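PDB 1VH5: 1,4-dihydroxy-2-naphthoyl-CoA hydrolase from Escherichia coli, which hydrolyses 1,4-dihydroxy-2-naphthoyl-CoA to 1,4-dihydroxy-2-naphthoate and CoA in menaquinone biosynthesis and also cleaves many other acyl-CoA thioesters. Local coordinates for residues A[31-44]-A[95-107]. Residues are numbered along the deposited sequence; the frame is centred on the assembly and turned at random.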
loop_
_atom_site.group_PDB
_atom_site.type_symbol
_atom_site.label_atom_id
_atom_site.label_comp_id
_atom_site.label_asym_id
_atom_site.label_seq_id
_atom_site.Cartn_x
_atom_site.Cartn_y
_atom_site.Cartn_z
ATOM N N GLU A 31 -9.050 -16.546 -3.882
ATOM C CA GLU A 31 -9.506 -17.802 -3.282
ATOM C C GLU A 31 -10.995 -18.030 -3.405
ATOM O O GLU A 31 -11.458 -19.178 -3.296
ATOM C CB GLU A 31 -9.219 -17.792 -1.790
ATOM C CG GLU A 31 -7.791 -17.508 -1.400
ATOM C CD GLU A 31 -7.028 -18.751 -1.021
ATOM O OE1 GLU A 31 -7.633 -19.838 -1.009
ATOM O OE2 GLU A 31 -5.836 -18.634 -0.718
ATOM N N HIS A 32 -11.796 -16.968 -3.500
ATOM C CA HIS A 32 -13.236 -17.141 -3.466
ATOM C C HIS A 32 -13.930 -15.991 -4.164
ATOM O O HIS A 32 -13.615 -14.821 -3.891
ATOM C CB HIS A 32 -13.706 -17.266 -2.009
ATOM C CG HIS A 32 -15.190 -17.291 -1.846
ATOM N ND1 HIS A 32 -15.941 -18.401 -2.159
ATOM C CD2 HIS A 32 -16.062 -16.365 -1.380
ATOM C CE1 HIS A 32 -17.216 -18.146 -1.914
ATOM N NE2 HIS A 32 -17.312 -16.921 -1.433
ATOM N N ILE A 33 -14.824 -16.308 -5.094
ATOM C CA ILE A 33 -15.745 -15.333 -5.686
ATOM C C ILE A 33 -17.156 -15.690 -5.258
ATOM O O ILE A 33 -17.765 -16.662 -5.774
ATOM C CB ILE A 33 -15.694 -15.340 -7.228
ATOM C CG1 ILE A 33 -14.256 -15.282 -7.759
ATOM C CG2 ILE A 33 -16.514 -14.169 -7.780
ATOM C CD1 ILE A 33 -14.186 -15.527 -9.274
ATOM N N GLY A 34 -17.698 -14.944 -4.331
ATOM C CA GLY A 34 -19.087 -15.122 -3.953
ATOM C C GLY A 34 -20.002 -14.272 -4.798
ATOM O O GLY A 34 -19.555 -13.557 -5.676
ATOM N N ASP A 35 -21.300 -14.338 -4.537
ATOM C CA ASP A 35 -22.230 -13.489 -5.276
ATOM C C ASP A 35 -21.933 -12.007 -5.086
ATOM O O ASP A 35 -22.166 -11.196 -5.993
ATOM C CB ASP A 35 -23.659 -13.778 -4.827
ATOM C CG ASP A 35 -24.220 -15.036 -5.443
ATOM O OD1 ASP A 35 -25.339 -15.412 -5.049
ATOM O OD2 ASP A 35 -23.620 -15.672 -6.313
ATOM N N ASP A 36 -21.435 -11.665 -3.903
ATOM C CA ASP A 36 -21.275 -10.247 -3.570
ATOM C C ASP A 36 -20.012 -9.952 -2.776
ATOM O O ASP A 36 -19.950 -8.903 -2.124
ATOM C CB ASP A 36 -22.552 -9.694 -2.859
ATOM C CG ASP A 36 -22.887 -10.437 -1.581
ATOM O OD1 ASP A 36 -24.041 -10.336 -1.077
ATOM O OD2 ASP A 36 -22.071 -11.144 -0.984
ATOM N N THR A 37 -19.050 -10.876 -2.812
ATOM C CA THR A 37 -17.777 -10.685 -2.118
ATOM C C THR A 37 -16.668 -11.295 -2.931
ATOM O O THR A 37 -16.889 -12.190 -3.738
ATOM C CB THR A 37 -17.743 -11.273 -0.707
ATOM O OG1 THR A 37 -17.982 -12.679 -0.762
ATOM C CG2 THR A 37 -18.870 -10.727 0.174
ATOM N N LEU A 38 -15.451 -10.796 -2.717
ATOM C CA LEU A 38 -14.269 -11.362 -3.367
ATOM C C LEU A 38 -13.173 -11.539 -2.314
ATOM O O LEU A 38 -12.925 -10.619 -1.533
ATOM C CB LEU A 38 -13.846 -10.477 -4.534
ATOM C CG LEU A 38 -12.733 -10.953 -5.455
ATOM C CD1 LEU A 38 -13.073 -12.279 -6.165
ATOM C CD2 LEU A 38 -12.404 -9.862 -6.451
ATOM N N GLU A 39 -12.538 -12.717 -2.233
ATOM C CA GLU A 39 -11.479 -12.940 -1.241
ATOM C C GLU A 39 -10.181 -13.354 -1.908
ATOM O O GLU A 39 -10.161 -14.111 -2.892
ATOM C CB GLU A 39 -11.832 -14.045 -0.231
ATOM C CG GLU A 39 -13.188 -13.887 0.414
ATOM C CD GLU A 39 -13.541 -15.006 1.381
ATOM O OE1 GLU A 39 -12.735 -15.960 1.540
ATOM O OE2 GLU A 39 -14.633 -14.912 1.994
ATOM N N ALA A 40 -9.078 -12.837 -1.352
ATOM C CA ALA A 40 -7.749 -13.250 -1.768
ATOM C C ALA A 40 -6.834 -13.339 -0.558
ATOM O O ALA A 40 -7.033 -12.622 0.435
ATOM C CB ALA A 40 -7.195 -12.319 -2.774
ATOM N N THR A 41 -5.812 -14.193 -0.641
ATOM C CA THR A 41 -4.819 -14.268 0.432
ATOM C C THR A 41 -3.433 -13.829 -0.032
ATOM O O THR A 41 -3.154 -13.720 -1.194
ATOM C CB THR A 41 -4.715 -15.684 1.019
ATOM O OG1 THR A 41 -4.269 -16.580 -0.015
ATOM C CG2 THR A 41 -6.063 -16.181 1.530
ATOM N N MET A 42 -2.566 -13.577 0.947
ATOM C CA MET A 42 -1.198 -13.101 0.719
ATOM C C MET A 42 -0.324 -13.587 1.854
ATOM O O MET A 42 -0.730 -13.539 3.012
ATOM C CB MET A 42 -1.169 -11.570 0.671
ATOM C CG MET A 42 0.202 -10.896 0.441
ATOM S SD MET A 42 0.109 -9.109 0.449
ATOM C CE MET A 42 -0.245 -8.867 2.091
ATOM N N PRO A 43 0.887 -14.068 1.534
ATOM C CA PRO A 43 1.753 -14.559 2.608
ATOM C C PRO A 43 2.341 -13.393 3.390
ATOM O O PRO A 43 2.503 -12.278 2.848
ATOM C CB PRO A 43 2.882 -15.274 1.837
ATOM C CG PRO A 43 2.991 -14.515 0.553
ATOM C CD PRO A 43 1.545 -14.155 0.224
ATOM N N VAL A 44 2.625 -13.661 4.656
ATOM C CA VAL A 44 3.430 -12.793 5.507
ATOM C C VAL A 44 4.830 -13.407 5.404
ATOM O O VAL A 44 5.129 -14.418 6.027
ATOM C CB VAL A 44 2.922 -12.735 6.973
ATOM C CG1 VAL A 44 3.760 -11.751 7.786
ATOM C CG2 VAL A 44 1.429 -12.376 7.052
ATOM N N ALA A 95 0.617 -8.878 12.012
ATOM C CA ALA A 95 0.647 -10.296 11.640
ATOM C C ALA A 95 2.113 -10.666 11.396
ATOM O O ALA A 95 2.902 -9.816 11.001
ATOM C CB ALA A 95 -0.185 -10.550 10.409
ATOM N N ARG A 96 2.483 -11.922 11.628
ATOM C CA ARG A 96 3.892 -12.276 11.564
ATOM C C ARG A 96 4.180 -13.550 10.803
ATOM O O ARG A 96 5.336 -13.845 10.531
ATOM C CB ARG A 96 4.484 -12.367 12.975
ATOM C CG ARG A 96 4.102 -13.653 13.747
ATOM C CD ARG A 96 5.153 -14.747 13.604
ATOM N NE ARG A 96 5.306 -15.625 14.765
ATOM C CZ ARG A 96 6.113 -16.682 14.780
ATOM N NH1 ARG A 96 6.204 -17.443 15.865
ATOM N NH2 ARG A 96 6.838 -16.979 13.701
ATOM N N GLU A 97 3.123 -14.289 10.456
ATOM C CA GLU A 97 3.309 -15.583 9.792
ATOM C C GLU A 97 2.041 -16.036 9.102
ATOM O O GLU A 97 0.991 -15.382 9.195
ATOM C CB GLU A 97 3.796 -16.629 10.782
ATOM C CG GLU A 97 2.728 -17.007 11.783
ATOM C CD GLU A 97 3.260 -17.622 13.061
ATOM O OE1 GLU A 97 4.169 -18.484 12.993
ATOM O OE2 GLU A 97 2.755 -17.249 14.141
ATOM N N GLY A 98 2.151 -17.132 8.362
ATOM C CA GLY A 98 1.048 -17.650 7.589
ATOM C C GLY A 98 0.631 -16.737 6.460
ATOM O O GLY A 98 1.459 -16.065 5.861
ATOM N N ARG A 99 -0.660 -16.764 6.148
ATOM C CA ARG A 99 -1.220 -15.943 5.085
ATOM C C ARG A 99 -2.307 -15.119 5.695
ATOM O O ARG A 99 -3.009 -15.594 6.578
ATOM C CB ARG A 99 -1.795 -16.784 3.945
ATOM C CG ARG A 99 -0.753 -17.670 3.244
ATOM C CD ARG A 99 -1.338 -18.501 2.119
ATOM N NE ARG A 99 -1.774 -17.694 0.975
ATOM C CZ ARG A 99 -0.975 -17.278 0.014
ATOM N NH1 ARG A 99 -1.457 -16.569 -0.988
ATOM N NH2 ARG A 99 0.326 -17.584 0.033
ATOM N N VAL A 100 -2.449 -13.892 5.219
ATOM C CA VAL A 100 -3.615 -13.090 5.600
ATOM C C VAL A 100 -4.633 -13.120 4.490
ATOM O O VAL A 100 -4.297 -13.423 3.356
ATOM C CB VAL A 100 -3.230 -11.600 5.936
ATOM C CG1 VAL A 100 -2.403 -11.568 7.209
ATOM C CG2 VAL A 100 -2.550 -10.897 4.761
ATOM N N ARG A 101 -5.886 -12.864 4.859
ATOM C CA ARG A 101 -6.989 -12.943 3.899
ATOM C C ARG A 101 -7.744 -11.621 3.813
ATOM O O ARG A 101 -8.229 -11.132 4.834
ATOM C CB ARG A 101 -7.945 -14.057 4.293
ATOM C CG ARG A 101 -9.137 -14.251 3.309
ATOM C CD ARG A 101 -10.143 -15.310 3.802
ATOM N NE ARG A 101 -9.493 -16.606 3.853
ATOM C CZ ARG A 101 -9.545 -17.497 2.882
ATOM N NH1 ARG A 101 -8.853 -18.628 2.999
ATOM N NH2 ARG A 101 -10.262 -17.257 1.791
ATOM N N GLY A 102 -7.844 -11.070 2.613
ATOM C CA GLY A 102 -8.702 -9.913 2.402
ATOM C C GLY A 102 -10.073 -10.326 1.911
ATOM O O GLY A 102 -10.192 -11.176 1.009
ATOM N N VAL A 103 -11.077 -9.698 2.501
ATOM C CA VAL A 103 -12.474 -9.968 2.185
ATOM C C VAL A 103 -13.053 -8.630 1.719
ATOM O O VAL A 103 -13.091 -7.681 2.498
ATOM C CB VAL A 103 -13.291 -10.468 3.438
ATOM C CG1 VAL A 103 -14.716 -10.744 3.057
ATOM C CG2 VAL A 103 -12.650 -11.731 4.073
ATOM N N CYS A 104 -13.467 -8.561 0.457
ATOM C CA CYS A 104 -13.873 -7.294 -0.152
ATOM C C CYS A 104 -15.377 -7.352 -0.425
ATOM O O CYS A 104 -15.859 -8.329 -1.031
ATOM C CB CYS A 104 -13.097 -7.153 -1.472
ATOM S SG CYS A 104 -13.521 -5.725 -2.488
ATOM N N LYS A 105 -16.102 -6.318 -0.002
ATOM C CA LYS A 105 -17.548 -6.208 -0.259
ATOM C C LYS A 105 -17.846 -4.765 -0.757
ATOM O O LYS A 105 -17.137 -3.832 -0.411
ATOM C CB LYS A 105 -18.347 -6.497 1.022
ATOM C CG LYS A 105 -18.454 -5.321 1.992
ATOM C CD LYS A 105 -19.378 -5.692 3.147
ATOM C CE LYS A 105 -19.550 -4.507 4.089
ATOM N NZ LYS A 105 -20.379 -4.848 5.288
ATOM N N PRO A 106 -18.879 -4.566 -1.560
ATOM C CA PRO A 106 -19.201 -3.214 -2.024
ATOM C C PRO A 106 -19.891 -2.378 -0.942
ATOM O O PRO A 106 -20.732 -2.893 -0.194
ATOM C CB PRO A 106 -20.156 -3.467 -3.189
ATOM C CG PRO A 106 -20.890 -4.708 -2.771
ATOM C CD PRO A 106 -19.828 -5.570 -2.097
ATOM N N LEU A 107 -19.546 -1.096 -0.875
ATOM C CA LEU A 107 -20.323 -0.114 -0.104
ATOM C C LEU A 107 -21.187 0.694 -1.061
ATOM O O LEU A 107 -22.267 1.168 -0.668
ATOM C CB LEU A 107 -19.427 0.814 0.717
ATOM C CG LEU A 107 -18.586 0.139 1.793
ATOM C CD1 LEU A 107 -17.831 1.200 2.601
ATOM C CD2 LEU A 107 -19.385 -0.797 2.714
HETATM O O HOH W 1 4.139 -17.138 5.234
#
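M42 and V100 exchange both of their backbone hydrogen bonds, as do A40 with G102 and L38 with C104, joining strands 38-43 and 99-106 as antiparallel neighbours in the curved sheet of the hotdog fold. The pairing illustrates how one sheet serves two environments. L38, A40, M42 and C104 turn to the face that packs on helix 57-74, where M42 and V100 lie side by side; E39, T41, R99 and R101 line the other face with polar groups.

R99 shows what the polar face can do. R99 CB rests 3.5 Å from M42 O, and CG reaches P43 CA; from there the chain bends at CG-CD (chi3 68°), which swings the guanidinium back across the neighbouring strand. CD only skirts T41 OG1, but R99 NE, 2.9 Å from T41 OG1, and NH1 both donate to that oxygen, holding it side-on in the guanidinium plane. CZ passes M42 C and P43 N, which lie over one face of the group, while R99 NH2 reaches P43 CD at 3.6 Å and forms a salt bridge with D27. T41 OG1, gripped by two N-H donors, in turn donates a hydrogen bond to E31 OE2 at 2.7 Å, on the lone pair turned away from the other carboxylate oxygen, linking three strands. A leucine at R99 would probably leave T41 OG1 without its two donors and the carboxylate of D27 without this charged mate.

R101 follows a different course: T41 CG2 sits over the centre of its guanidinium face, and NH2 bonds to E39 in a salt bridge. Carboxylate and guanidinium stand 75° apart. R101 NH2 meets E39 OE1 at 2.8 Å, nearly along the C-O axis, and the hydrogen bond is bent, with an N-H...O angle of 133°.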